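Local coordinates for hypothetical protein yxiM (Bacillus subtilis, PDB 2O14) that is an uncharacterized member of the GDSL lipolytic family, probably an ester hydrolase, with a galactose-binding-like domain that carries a manganese ion in the crystal, at residues 260-265 with 308-313; 264-267 with 271-274. All coordinates share one frame; numbering follows the deposited sequence.

Both contacts lie in the GDSL hydrolase domain, where helix 251-266 packs on its parallel sheet. Contact 1 sets residues 260-265 of that helix against 308-313, which runs from a loop into the edge strand 311-313. Contact 2 sets residues 264-267, at the C-terminal end of the helix, against the neighbouring strand 271-275. The two contact centres lie about 4 Å apart. The strands of the two contacts are joined directly: Tyr311 N is 2.9 Å from Val272 O, and Ile313 N is 2.9 Å from Leu274 O, both probable hydrogen bonds. Neither contact reaches the probable catalytic residues Ser171, Asp339 and His342, or the manganese site.

Contact 1. Residues 260-265 with 308-313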
loop_
_atom_site.group_PDB
_atom_site.type_symbol
_atom_site.label_atom_id
_atom_site.label_comp_id
_atom_site.label_asym_id
_atom_site.label_seq_id
_atom_site.Cartn_x
_atom_site.Cartn_y
_atom_site.Cartn_z
ATOM N N ASP A 260 -13.298 2.215 -15.675
ATOM C CA ASP A 260 -14.026 1.205 -14.920
ATOM C C ASP A 260 -13.725 1.275 -13.428
ATOM O O ASP A 260 -14.642 1.230 -12.606
ATOM C CB ASP A 260 -13.684 -0.186 -15.445
ATOM C CG ASP A 260 -14.469 -1.274 -14.752
ATOM O OD1 ASP A 260 -15.710 -1.310 -14.902
ATOM O OD2 ASP A 260 -13.842 -2.089 -14.049
HETATM N N MSE A 261 -12.447 1.381 -13.077
HETATM C CA MSE A 261 -12.062 1.461 -11.671
HETATM C C MSE A 261 -12.711 2.667 -11.006
HETATM O O MSE A 261 -13.222 2.571 -9.892
HETATM C CB MSE A 261 -10.542 1.569 -11.521
HETATM C CG MSE A 261 -9.779 0.333 -11.950
HETATM SE SE MSE A 261 -8.035 0.255 -11.108
HETATM C CE MSE A 261 -7.011 1.297 -12.384
ATOM N N ILE A 262 -12.680 3.806 -11.695
ATOM C CA ILE A 262 -13.274 5.032 -11.167
ATOM C C ILE A 262 -14.761 4.835 -10.889
ATOM O O ILE A 262 -15.274 5.253 -9.848
ATOM C CB ILE A 262 -13.112 6.200 -12.163
ATOM C CG1 ILE A 262 -11.632 6.532 -12.337
ATOM C CG2 ILE A 262 -13.890 7.416 -11.669
ATOM C CD1 ILE A 262 -11.348 7.439 -13.510
ATOM N N ARG A 263 -15.454 4.198 -11.826
ATOM C CA ARG A 263 -16.882 3.956 -11.675
ATOM C C ARG A 263 -17.172 3.006 -10.520
ATOM O O ARG A 263 -18.102 3.226 -9.742
ATOM C CB ARG A 263 -17.457 3.411 -12.984
ATOM C CG ARG A 263 -17.415 4.445 -14.102
ATOM C CD ARG A 263 -18.150 3.994 -15.346
ATOM N NE ARG A 263 -18.278 5.099 -16.292
ATOM C CZ ARG A 263 -18.858 5.008 -17.485
ATOM N NH1 ARG A 263 -19.373 3.854 -17.893
ATOM N NH2 ARG A 263 -18.930 6.076 -18.270
ATOM N N GLN A 264 -16.371 1.953 -10.399
ATOM C CA GLN A 264 -16.569 1.001 -9.320
ATOM C C GLN A 264 -16.375 1.680 -7.975
ATOM O O GLN A 264 -17.132 1.436 -7.039
ATOM C CB GLN A 264 -15.604 -0.174 -9.452
ATOM C CG GLN A 264 -15.934 -1.112 -10.592
ATOM C CD GLN A 264 -15.224 -2.437 -10.452
ATOM O OE1 GLN A 264 -15.366 -3.116 -9.438
ATOM N NE2 GLN A 264 -14.456 -2.813 -11.467
ATOM N N VAL A 265 -15.364 2.535 -7.873
ATOM C CA VAL A 265 -15.121 3.229 -6.618
ATOM C C VAL A 265 -16.234 4.238 -6.355
ATOM O O VAL A 265 -16.717 4.351 -5.230
ATOM C CB VAL A 265 -13.754 3.947 -6.615
ATOM C CG1 VAL A 265 -13.632 4.838 -5.377
ATOM C CG2 VAL A 265 -12.630 2.914 -6.621
ATOM N N GLU A 308 -15.383 11.533 -16.339
ATOM C CA GLU A 308 -15.925 10.833 -15.175
ATOM C C GLU A 308 -16.116 11.752 -13.973
ATOM O O GLU A 308 -16.507 11.306 -12.897
ATOM C CB GLU A 308 -15.015 9.663 -14.791
ATOM C CG GLU A 308 -14.863 8.615 -15.884
ATOM C CD GLU A 308 -16.203 8.092 -16.385
ATOM O OE1 GLU A 308 -17.056 7.737 -15.543
ATOM O OE2 GLU A 308 -16.399 8.029 -17.619
ATOM N N LYS A 309 -15.828 13.033 -14.163
ATOM C CA LYS A 309 -15.982 14.023 -13.106
ATOM C C LYS A 309 -15.264 13.650 -11.807
ATOM O O LYS A 309 -15.888 13.499 -10.756
ATOM C CB LYS A 309 -17.471 14.245 -12.830
ATOM C CG LYS A 309 -18.257 14.665 -14.059
ATOM C CD LYS A 309 -19.737 14.821 -13.751
ATOM C CE LYS A 309 -20.515 15.178 -15.009
ATOM N NZ LYS A 309 -20.020 16.443 -15.623
ATOM N N THR A 310 -13.948 13.506 -11.884
ATOM C CA THR A 310 -13.157 13.174 -10.708
ATOM C C THR A 310 -12.297 14.388 -10.378
ATOM O O THR A 310 -12.217 15.325 -11.172
ATOM C CB THR A 310 -12.217 11.987 -10.976
ATOM O OG1 THR A 310 -11.158 12.402 -11.851
ATOM C CG2 THR A 310 -12.979 10.839 -11.624
ATOM N N TYR A 311 -11.674 14.386 -9.203
ATOM C CA TYR A 311 -10.785 15.477 -8.828
ATOM C C TYR A 311 -9.494 15.192 -9.588
ATOM O O TYR A 311 -9.235 14.045 -9.965
ATOM C CB TYR A 311 -10.533 15.476 -7.321
ATOM C CG TYR A 311 -11.721 15.937 -6.509
ATOM C CD1 TYR A 311 -12.159 17.260 -6.566
ATOM C CD2 TYR A 311 -12.420 15.050 -5.698
ATOM C CE1 TYR A 311 -13.266 17.686 -5.831
ATOM C CE2 TYR A 311 -13.529 15.463 -4.959
ATOM C CZ TYR A 311 -13.946 16.779 -5.030
ATOM O OH TYR A 311 -15.042 17.188 -4.303
ATOM N N LEU A 312 -8.688 16.219 -9.818
ATOM C CA LEU A 312 -7.451 16.040 -10.570
ATOM C C LEU A 312 -6.279 16.866 -10.064
ATOM O O LEU A 312 -6.392 18.085 -9.879
ATOM C CB LEU A 312 -7.684 16.379 -12.049
ATOM C CG LEU A 312 -6.453 16.355 -12.961
ATOM C CD1 LEU A 312 -6.034 14.915 -13.217
ATOM C CD2 LEU A 312 -6.773 17.053 -14.281
ATOM N N ILE A 313 -5.156 16.187 -9.845
ATOM C CA ILE A 313 -3.923 16.827 -9.410
ATOM C C ILE A 313 -2.989 16.631 -10.593
ATOM O O ILE A 313 -2.603 15.499 -10.893
ATOM C CB ILE A 313 -3.291 16.126 -8.188
ATOM C CG1 ILE A 313 -4.270 16.107 -7.014
ATOM C CG2 ILE A 313 -2.011 16.847 -7.786
ATOM C CD1 ILE A 313 -4.630 17.474 -6.494
#
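Arg263 has CG anti to its carbonyl carbon (chi1 -67°) and an extended chain from CG to NE, while Glu308 is bent at chi2 (-54°), and this brings guanidinium and carboxylate together. The contact packs a helix of the parallel alpha/beta domain of a GDSL (SGNH-type) hydrolase against the lead-in to strand 311-313. Arg263 grips the carboxylate side-on, with one nitrogen for each oxygen. Arg263 NE gives Glu308 OE1 a nearly straight bond of 3.0 Å. OE1 lies in the guanidinium plane, but NE comes to it from above the carboxylate plane. Arg263 NH2 reaches Glu308 OE2 on its syn side at 3.3 Å, less straight. The two planes are 56° apart, so the pairing is twisted rather than flat. Glu308 OE2 also has a salt bridge with Arg259, one helical turn earlier, so two arginines of one helix share this carboxylate. A glutamine here would probably leave both arginines without their negative mate and weaken the tie between helix 251-266 and this loop. Beside the salt bridge the packing is apolar. Ile262 CG2 lies 4.0 Å from Glu308 CB. Leu274 touches both Ile262 and Thr310 from strand 271-275. The side chains of Ile262 and Thr310 cross at about a right angle, and their methyls, CG2 to CG2, meet at 3.5 Å.

Contact 2. Residues 264-267 with 271-274; sequences QVKA and DVIL
Val265 and Val272 make the direct apolar contact. CG1 of Val265 lies 3.9 Å from CG2 of Val272, and CB of Val265 is 4.1 Å from the same methyl. The two side chains cross obliquely. In Val272, CG2 is anti to the carbonyl carbon, and this is the methyl that meets residues 264-267. Lys266 adds a looser apolar touch, with its CG 4.3 Å from Val272 CG2. No hydrogen bond runs directly between the two segments. A water makes the polar link instead. It donates to Asp271 OD1 at 3.1 Å. It accepts from the backbone N of Val272 at 3.0 Å and from Lys266 NZ at 3.3 Å. The water therefore joins the end of the lysine to both the side chain of Asp271 and the strand backbone. Lys266 NZ and Asp271 OD1 are 4.9 Å apart, too far for a direct salt bridge, though their opposite charges probably still attract. The lysine chain is extended as far as CE and then turns at chi4 (-67°), which brings NZ to the water. The contact lies where the helix of a beta-alpha-beta unit leads back into the sheet: strand 233-237, helix 251-266, strand 271-275. Three residues separate 264-267 from the second strand. Further out, Phe234, Leu225 and Ile228 touch Val265, together with Ala270 just before the strand. Backbone bonds to Asp232 and Phe234 hold Asp271 in the sheet, and strand 311-313 flanks the other side. Lys266 NZ also makes a weak hydrogen bond to Lys309 O, and its chain touches Thr310.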
loop_
_atom_site.group_PDB
_atom_site.type_symbol
_atom_site.label_atom_id
_atom_site.label_comp_id
_atom_site.label_asym_id
_atom_site.label_seq_id
_atom_site.Cartn_x
_atom_site.Cartn_y
_atom_site.Cartn_z
ATOM N N GLN A 264 -16.371 1.953 -10.399
ATOM C CA GLN A 264 -16.569 1.001 -9.320
ATOM C C GLN A 264 -16.375 1.680 -7.975
ATOM O O GLN A 264 -17.132 1.436 -7.039
ATOM C CB GLN A 264 -15.604 -0.174 -9.452
ATOM C CG GLN A 264 -15.934 -1.112 -10.592
ATOM C CD GLN A 264 -15.224 -2.437 -10.452
ATOM O OE1 GLN A 264 -15.366 -3.116 -9.438
ATOM N NE2 GLN A 264 -14.456 -2.813 -11.467
ATOM N N VAL A 265 -15.364 2.535 -7.873
ATOM C CA VAL A 265 -15.121 3.229 -6.618
ATOM C C VAL A 265 -16.234 4.238 -6.355
ATOM O O VAL A 265 -16.717 4.351 -5.230
ATOM C CB VAL A 265 -13.754 3.947 -6.615
ATOM C CG1 VAL A 265 -13.632 4.838 -5.377
ATOM C CG2 VAL A 265 -12.630 2.914 -6.621
ATOM N N LYS A 266 -16.650 4.965 -7.387
ATOM C CA LYS A 266 -17.720 5.941 -7.218
ATOM C C LYS A 266 -19.015 5.235 -6.841
ATOM O O LYS A 266 -19.868 5.806 -6.165
ATOM C CB LYS A 266 -17.921 6.758 -8.496
ATOM C CG LYS A 266 -16.976 7.941 -8.629
ATOM C CD LYS A 266 -17.163 8.639 -9.971
ATOM C CE LYS A 266 -16.457 9.986 -10.015
ATOM N NZ LYS A 266 -17.079 10.961 -9.074
ATOM N N ALA A 267 -19.156 3.987 -7.271
ATOM C CA ALA A 267 -20.352 3.211 -6.954
ATOM C C ALA A 267 -20.429 2.940 -5.449
ATOM O O ALA A 267 -21.492 2.606 -4.928
ATOM C CB ALA A 267 -20.342 1.893 -7.722
ATOM N N ASP A 271 -14.923 9.205 -3.238
ATOM C CA ASP A 271 -14.468 10.105 -4.291
ATOM C C ASP A 271 -13.134 9.670 -4.883
ATOM O O ASP A 271 -12.356 8.958 -4.242
ATOM C CB ASP A 271 -14.351 11.539 -3.766
ATOM C CG ASP A 271 -15.703 12.165 -3.489
ATOM O OD1 ASP A 271 -16.581 12.088 -4.375
ATOM O OD2 ASP A 271 -15.882 12.738 -2.392
ATOM N N VAL A 272 -12.879 10.106 -6.111
ATOM C CA VAL A 272 -11.648 9.755 -6.800
ATOM C C VAL A 272 -10.796 10.965 -7.151
ATOM O O VAL A 272 -11.302 11.965 -7.667
ATOM C CB VAL A 272 -11.936 9.008 -8.112
ATOM C CG1 VAL A 272 -10.626 8.636 -8.785
ATOM C CG2 VAL A 272 -12.767 7.773 -7.841
ATOM N N ILE A 273 -9.501 10.862 -6.867
ATOM C CA ILE A 273 -8.552 11.920 -7.186
ATOM C C ILE A 273 -7.493 11.316 -8.105
ATOM O O ILE A 273 -6.670 10.511 -7.661
ATOM C CB ILE A 273 -7.831 12.459 -5.928
ATOM C CG1 ILE A 273 -8.846 13.033 -4.935
ATOM C CG2 ILE A 273 -6.819 13.529 -6.334
ATOM C CD1 ILE A 273 -8.252 13.343 -3.585
ATOM N N LEU A 274 -7.523 11.693 -9.381
ATOM C CA LEU A 274 -6.548 11.184 -10.342
ATOM C C LEU A 274 -5.322 12.089 -10.367
ATOM O O LEU A 274 -5.437 13.305 -10.210
ATOM C CB LEU A 274 -7.153 11.124 -11.745
ATOM C CG LEU A 274 -8.361 10.212 -11.969
ATOM C CD1 LEU A 274 -8.819 10.356 -13.405
ATOM C CD2 LEU A 274 -7.997 8.758 -11.663
HETATM O O HOH W 1 -14.863 12.139 -6.965
#